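Local coordinates for protein B-agarase (Saccharophagus degradans, PDB 4BQ2) that probably cleaves the beta-linkages of agarose from chain ends, as an exo-acting beta-agarase of glycoside hydrolase family 50, at residues G202-F207 with A343-L348; I655-H660 with A674-M679. All blocks are in the same frame, centred on the assembly; numbering follows the deposited sequence. Where two conformers were deposited one is given.

Contact 1: residues G202-F207 with A343-L348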
loop_
_atom_site.group_PDB
_atom_site.type_symbol
_atom_site.label_atom_id
_atom_site.label_comp_id
_atom_site.label_asym_id
_atom_site.label_seq_id
_atom_site.Cartn_x
_atom_site.Cartn_y
_atom_site.Cartn_z
ATOM N N GLY A 202 24.470 1.853 -11.947
ATOM C CA GLY A 202 24.656 0.423 -12.166
ATOM C C GLY A 202 23.938 -0.398 -11.118
ATOM O O GLY A 202 24.472 -1.389 -10.617
ATOM N N LEU A 203 22.710 0.014 -10.803
ATOM C CA LEU A 203 21.895 -0.686 -9.800
ATOM C C LEU A 203 21.372 -2.048 -10.247
ATOM O O LEU A 203 21.266 -2.955 -9.449
ATOM C CB LEU A 203 20.690 0.188 -9.439
ATOM C CG LEU A 203 21.077 1.549 -8.862
ATOM C CD1 LEU A 203 19.835 2.386 -8.530
ATOM C CD2 LEU A 203 22.023 1.379 -7.672
ATOM N N VAL A 204 21.029 -2.155 -11.531
ATOM C CA VAL A 204 20.272 -3.283 -12.068
ATOM C C VAL A 204 21.076 -4.081 -13.094
ATOM O O VAL A 204 21.712 -3.509 -13.983
ATOM C CB VAL A 204 18.965 -2.790 -12.757
ATOM C CG1 VAL A 204 17.999 -3.945 -12.940
ATOM C CG2 VAL A 204 18.307 -1.651 -11.975
ATOM N N ASP A 205 21.055 -5.397 -12.944
ATOM C CA ASP A 205 21.644 -6.309 -13.910
ATOM C C ASP A 205 20.663 -6.673 -15.050
ATOM O O ASP A 205 19.587 -6.061 -15.157
ATOM C CB ASP A 205 22.232 -7.525 -13.185
ATOM C CG ASP A 205 21.181 -8.499 -12.684
ATOM O OD1 ASP A 205 19.949 -8.363 -12.993
ATOM O OD2 ASP A 205 21.606 -9.436 -11.994
ATOM N N GLU A 206 21.010 -7.639 -15.912
ATOM C CA GLU A 206 20.182 -7.884 -17.097
ATOM C C GLU A 206 18.844 -8.577 -16.747
ATOM O O GLU A 206 17.932 -8.565 -17.567
ATOM C CB GLU A 206 20.927 -8.698 -18.185
ATOM C CG GLU A 206 21.315 -10.100 -17.741
ATOM C CD GLU A 206 22.695 -10.159 -17.102
ATOM O OE1 GLU A 206 23.076 -9.216 -16.338
ATOM O OE2 GLU A 206 23.396 -11.165 -17.367
ATOM N N PHE A 207 18.758 -9.134 -15.537
ATOM C CA PHE A 207 17.585 -9.875 -15.023
ATOM C C PHE A 207 16.698 -8.966 -14.147
ATOM O O PHE A 207 15.686 -9.411 -13.567
ATOM C CB PHE A 207 18.048 -11.099 -14.209
ATOM C CG PHE A 207 18.901 -12.062 -14.989
ATOM C CD1 PHE A 207 18.351 -12.821 -16.036
ATOM C CD2 PHE A 207 20.268 -12.196 -14.700
ATOM C CE1 PHE A 207 19.148 -13.690 -16.770
ATOM C CE2 PHE A 207 21.066 -13.092 -15.414
ATOM C CZ PHE A 207 20.514 -13.827 -16.453
ATOM N N ALA A 343 21.355 5.842 -16.058
ATOM C CA ALA A 343 22.588 5.274 -15.509
ATOM C C ALA A 343 22.347 4.156 -14.479
ATOM O O ALA A 343 23.278 3.461 -14.081
ATOM C CB ALA A 343 23.504 6.371 -14.926
ATOM N N MET A 344 21.104 3.981 -14.029
ATOM C CA MET A 344 20.828 2.900 -13.084
ATOM C C MET A 344 20.908 1.542 -13.728
ATOM O O MET A 344 21.036 0.536 -13.019
ATOM C CB MET A 344 19.441 3.026 -12.454
ATOM C CG MET A 344 19.174 4.368 -11.816
ATOM S SD MET A 344 17.437 4.450 -11.324
ATOM C CE MET A 344 17.615 5.816 -10.160
ATOM N N PHE A 345 20.830 1.501 -15.061
ATOM C CA PHE A 345 20.666 0.211 -15.769
ATOM C C PHE A 345 21.911 -0.315 -16.445
ATOM O O PHE A 345 22.449 0.355 -17.343
ATOM C CB PHE A 345 19.493 0.271 -16.760
ATOM C CG PHE A 345 18.200 0.684 -16.104
ATOM C CD1 PHE A 345 17.431 -0.257 -15.392
ATOM C CD2 PHE A 345 17.782 2.007 -16.142
ATOM C CE1 PHE A 345 16.249 0.133 -14.754
ATOM C CE2 PHE A 345 16.602 2.398 -15.502
ATOM C CZ PHE A 345 15.837 1.457 -14.817
ATOM N N ASN A 346 22.349 -1.516 -16.044
ATOM C CA ASN A 346 23.562 -2.084 -16.635
ATOM C C ASN A 346 23.274 -2.630 -18.032
ATOM O O ASN A 346 24.182 -2.728 -18.861
ATOM C CB ASN A 346 24.184 -3.192 -15.778
ATOM C CG ASN A 346 25.012 -2.659 -14.609
ATOM O OD1 ASN A 346 25.330 -1.486 -14.536
ATOM N ND2 ASN A 346 25.327 -3.530 -13.685
ATOM N N TRP A 347 22.018 -3.008 -18.283
ATOM C CA TRP A 347 21.652 -3.560 -19.590
ATOM C C TRP A 347 20.239 -3.190 -19.960
ATOM O O TRP A 347 19.308 -3.447 -19.190
ATOM C CB TRP A 347 21.775 -5.088 -19.575
ATOM C CG TRP A 347 21.334 -5.775 -20.865
ATOM C CD1 TRP A 347 22.117 -6.026 -21.958
ATOM C CD2 TRP A 347 20.027 -6.311 -21.179
ATOM N NE1 TRP A 347 21.389 -6.688 -22.926
ATOM C CE2 TRP A 347 20.107 -6.872 -22.476
ATOM C CE3 TRP A 347 18.805 -6.378 -20.485
ATOM C CZ2 TRP A 347 19.004 -7.500 -23.099
ATOM C CZ3 TRP A 347 17.718 -6.989 -21.096
ATOM C CH2 TRP A 347 17.823 -7.546 -22.394
ATOM N N LEU A 348 20.075 -2.599 -21.140
ATOM C CA LEU A 348 18.749 -2.451 -21.754
ATOM C C LEU A 348 18.880 -2.874 -23.223
ATOM O O LEU A 348 19.901 -2.587 -23.854
ATOM C CB LEU A 348 18.234 -1.022 -21.635
ATOM C CG LEU A 348 17.812 -0.544 -20.238
ATOM C CD1 LEU A 348 17.579 0.954 -20.277
ATOM C CD2 LEU A 348 16.554 -1.276 -19.772
HETATM O O HOH W 1 26.860 -2.311 -11.288
HETATM O O HOH W 2 19.662 -3.324 -16.427
#
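Ala343 opens the contact with its carbonyl oxygen, which takes the N-H of Gly202 in the carbonyl plane; Gly202 N lies 2.9 Å from Ala343 O and the bond is nearly straight at 169°. At Met344 two donors share one acceptor. Val204 N comes in nearly along the C=O axis, 3.1 Å from Met344 O, while Leu203 N reaches the same oxygen in a bent, weak bond. Beside them, the Leu203 and Met344 side chains run the same way, with Leu203 CD1 3.9 Å from Met344 CG. Phe345 then pairs with Val204 in a single parallel beta bridge, completed by Asn346 N, 2.9 Å from Val204 O. The Phe345 ring lies alongside the valine, with CD1 3.8 Å from Val204 CG2, and also packs on Phe378 of helix 378-387. With CG beside its own backbone N (chi1 -80°), the Asn346 side chain reaches back to Gly202: OD1 sits 3.1 Å from Gly202 CA, and a water accepts from ND2 and donates to Gly202 O. Trp347 swings CG anti to its backbone N (chi1 176°) and lays one indole face under Glu206, whose CB stands 3.5 Å above the ring plane, offset toward the rim. A second water accepts from Trp347 N and lies within hydrogen-bonding distance of Asp205 O, carrying the pairing on where the two backbones no longer bond directly. Arg385 of helix 378-387 touches this indole and bonds to Glu206 O. Every direct hydrogen bond between the two segments joins backbone to backbone and no salt bridge spans the gap, so the two loops depend for their polar match on chain path and two bridging waters, with the side chains adding mainly apolar and aromatic contact.

Contact 2: residues I655-H660 with A674-M679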
loop_
_atom_site.group_PDB
_atom_site.type_symbol
_atom_site.label_atom_id
_atom_site.label_comp_id
_atom_site.label_asym_id
_atom_site.label_seq_id
_atom_site.Cartn_x
_atom_site.Cartn_y
_atom_site.Cartn_z
ATOM N N ILE A 655 4.158 -8.002 4.025
ATOM C CA ILE A 655 5.370 -7.832 4.863
ATOM C C ILE A 655 6.563 -8.073 3.939
ATOM O O ILE A 655 6.550 -9.016 3.151
ATOM C CB ILE A 655 5.410 -8.883 6.005
ATOM C CG1 ILE A 655 4.178 -8.745 6.906
ATOM C CG2 ILE A 655 6.676 -8.730 6.854
ATOM C CD1 ILE A 655 3.121 -9.824 6.683
ATOM N N GLY A 656 7.563 -7.194 3.982
ATOM C CA GLY A 656 8.785 -7.394 3.168
ATOM C C GLY A 656 10.052 -7.466 4.002
ATOM O O GLY A 656 10.035 -7.266 5.235
ATOM N N ALA A 657 11.171 -7.736 3.331
ATOM C CA ALA A 657 12.465 -7.846 4.031
ATOM C C ALA A 657 13.532 -7.288 3.093
ATOM O O ALA A 657 13.241 -6.989 1.928
ATOM C CB ALA A 657 12.755 -9.311 4.376
ATOM N N MET A 658 14.759 -7.168 3.597
ATOM C CA MET A 658 15.843 -6.533 2.830
ATOM C C MET A 658 17.005 -7.480 2.546
ATOM O O MET A 658 18.097 -7.033 2.145
ATOM C CB MET A 658 16.327 -5.282 3.580
ATOM C CG MET A 658 15.185 -4.334 3.931
ATOM S SD MET A 658 15.662 -2.966 4.992
ATOM C CE MET A 658 16.517 -1.967 3.768
ATOM N N ASP A 659 16.767 -8.777 2.737
ATOM C CA ASP A 659 17.791 -9.812 2.550
ATOM C C ASP A 659 17.785 -10.493 1.150
ATOM O O ASP A 659 18.482 -11.500 0.941
ATOM C CB ASP A 659 17.651 -10.873 3.630
ATOM C CG ASP A 659 16.305 -11.628 3.556
ATOM O OD1 ASP A 659 15.370 -11.194 2.833
ATOM O OD2 ASP A 659 16.197 -12.661 4.223
ATOM N N HIS A 660 17.025 -9.938 0.211
ATOM C CA HIS A 660 16.976 -10.430 -1.163
ATOM C C HIS A 660 17.127 -9.274 -2.128
ATOM O O HIS A 660 16.539 -9.257 -3.227
ATOM C CB HIS A 660 15.646 -11.173 -1.349
ATOM C CG HIS A 660 15.593 -12.110 -2.509
ATOM N ND1 HIS A 660 15.963 -13.437 -2.415
ATOM C CD2 HIS A 660 15.065 -11.948 -3.746
ATOM C CE1 HIS A 660 15.714 -14.036 -3.566
ATOM N NE2 HIS A 660 15.161 -13.156 -4.388
ATOM N N ALA A 674 12.441 -15.669 6.175
ATOM C CA ALA A 674 11.756 -16.555 7.145
ATOM C C ALA A 674 10.860 -15.782 8.097
ATOM O O ALA A 674 9.742 -16.217 8.424
ATOM C CB ALA A 674 12.734 -17.412 7.943
ATOM N N ASP A 675 11.365 -14.653 8.579
ATOM C CA ASP A 675 10.540 -13.797 9.442
ATOM C C ASP A 675 9.330 -13.248 8.653
ATOM O O ASP A 675 8.248 -13.088 9.224
ATOM C CB ASP A 675 11.416 -12.689 10.027
ATOM C CG ASP A 675 10.720 -11.888 11.156
ATOM O OD1 ASP A 675 10.011 -12.474 11.977
ATOM O OD2 ASP A 675 10.896 -10.658 11.211
ATOM N N ARG A 676 9.494 -12.965 7.356
ATOM C CA ARG A 676 8.351 -12.544 6.524
ATOM C C ARG A 676 7.270 -13.602 6.606
ATOM O O ARG A 676 6.078 -13.267 6.789
ATOM C CB ARG A 676 8.700 -12.399 5.035
ATOM C CG ARG A 676 9.405 -11.140 4.586
ATOM C CD ARG A 676 9.596 -11.296 3.068
ATOM N NE ARG A 676 8.500 -10.792 2.235
ATOM C CZ ARG A 676 8.239 -11.163 0.979
ATOM N NH1 ARG A 676 8.990 -12.082 0.365
ATOM N NH2 ARG A 676 7.258 -10.561 0.295
ATOM N N GLY A 677 7.694 -14.869 6.494
ATOM C CA GLY A 677 6.761 -16.010 6.564
ATOM C C GLY A 677 6.056 -16.125 7.911
ATOM O O GLY A 677 4.816 -16.313 7.991
ATOM N N GLU A 678 6.828 -15.997 8.993
ATOM C CA GLU A 678 6.205 -15.943 10.333
ATOM C C GLU A 678 5.190 -14.816 10.517
ATOM O O GLU A 678 4.088 -15.039 11.010
ATOM C CB GLU A 678 7.293 -15.857 11.408
ATOM C CG GLU A 678 8.079 -17.167 11.509
ATOM C CD GLU A 678 7.204 -18.356 11.901
ATOM O OE1 GLU A 678 6.266 -18.170 12.715
ATOM O OE2 GLU A 678 7.434 -19.493 11.403
ATOM N N MET A 679 5.547 -13.611 10.085
ATOM C CA MET A 679 4.651 -12.478 10.195
ATOM C C MET A 679 3.394 -12.655 9.327
ATOM O O MET A 679 2.310 -12.210 9.714
ATOM C CB MET A 679 5.391 -11.190 9.881
ATOM C CG MET A 679 6.482 -10.903 10.963
ATOM S SD MET A 679 7.414 -9.394 10.658
ATOM C CE MET A 679 6.167 -8.103 10.693
#
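Ile655 meets the helix in two ways, through its side chain and through its carbonyl. Ile655 CG2 rests against the end of Met679, 3.9 Å from Met679 CE, and CG1 lies over Met679 CB; farther out, CD1 touches the helix backbone at Met679 C. The carbonyl is gripped by Arg676. Arg676 NE donates to Ile655 O at 2.8 Å with an N-H...O angle of 168°; the oxygen sits close to the guanidinium plane at its edge, although the donor is tilted from the carbonyl plane. NH2 of Arg676 adds a weak bond to the same oxygen. A bend at chi3 (89°) turns the guanidinium onto this carbonyl. NH2 also donates to Gly719 O and the group makes a cation-pi contact with Tyr728, so several partners together fix its orientation. Gly656 follows with CA 3.5 Å from Arg676 NE, its backbone bonded to Ile668 and Ala670 of the same connection. Ala657 then turns its methyl to the aliphatic part of the arginine, CB 3.8 Å from Arg676 CG. Farther along, Asp659 OD2 accepts from Gln673 N at the start of the helix. The topology is a beta-alpha-beta unit: parallel strands 648-652 and 693-699 joined through this loop and helix 673-688, consistent with the (beta/alpha)8 barrel of clan GH-A glycosidases.

Overall arrangement
The centres of contacts 1 and 2 are 25 Å apart and their nearest atoms about 10 Å, so they do not touch, yet the loop between the segments of contact 2 links them: its Tyr663 packs on Leu203 of contact 1. The centre of contact 1 lies about 26 Å from the centre of the chain, that of contact 2 about 16 Å. Each also meets the N-terminal CBM-like region, Met344 on Leu138 and Asp675 through Ser83; the calcium site of Asp7, Glu9, Ser37, Lys38 and Asp185 involves neither contact. Segment 655-660 follows strand 648-652, whose C-terminal end probably faces the active site, as in related barrel glycosidases.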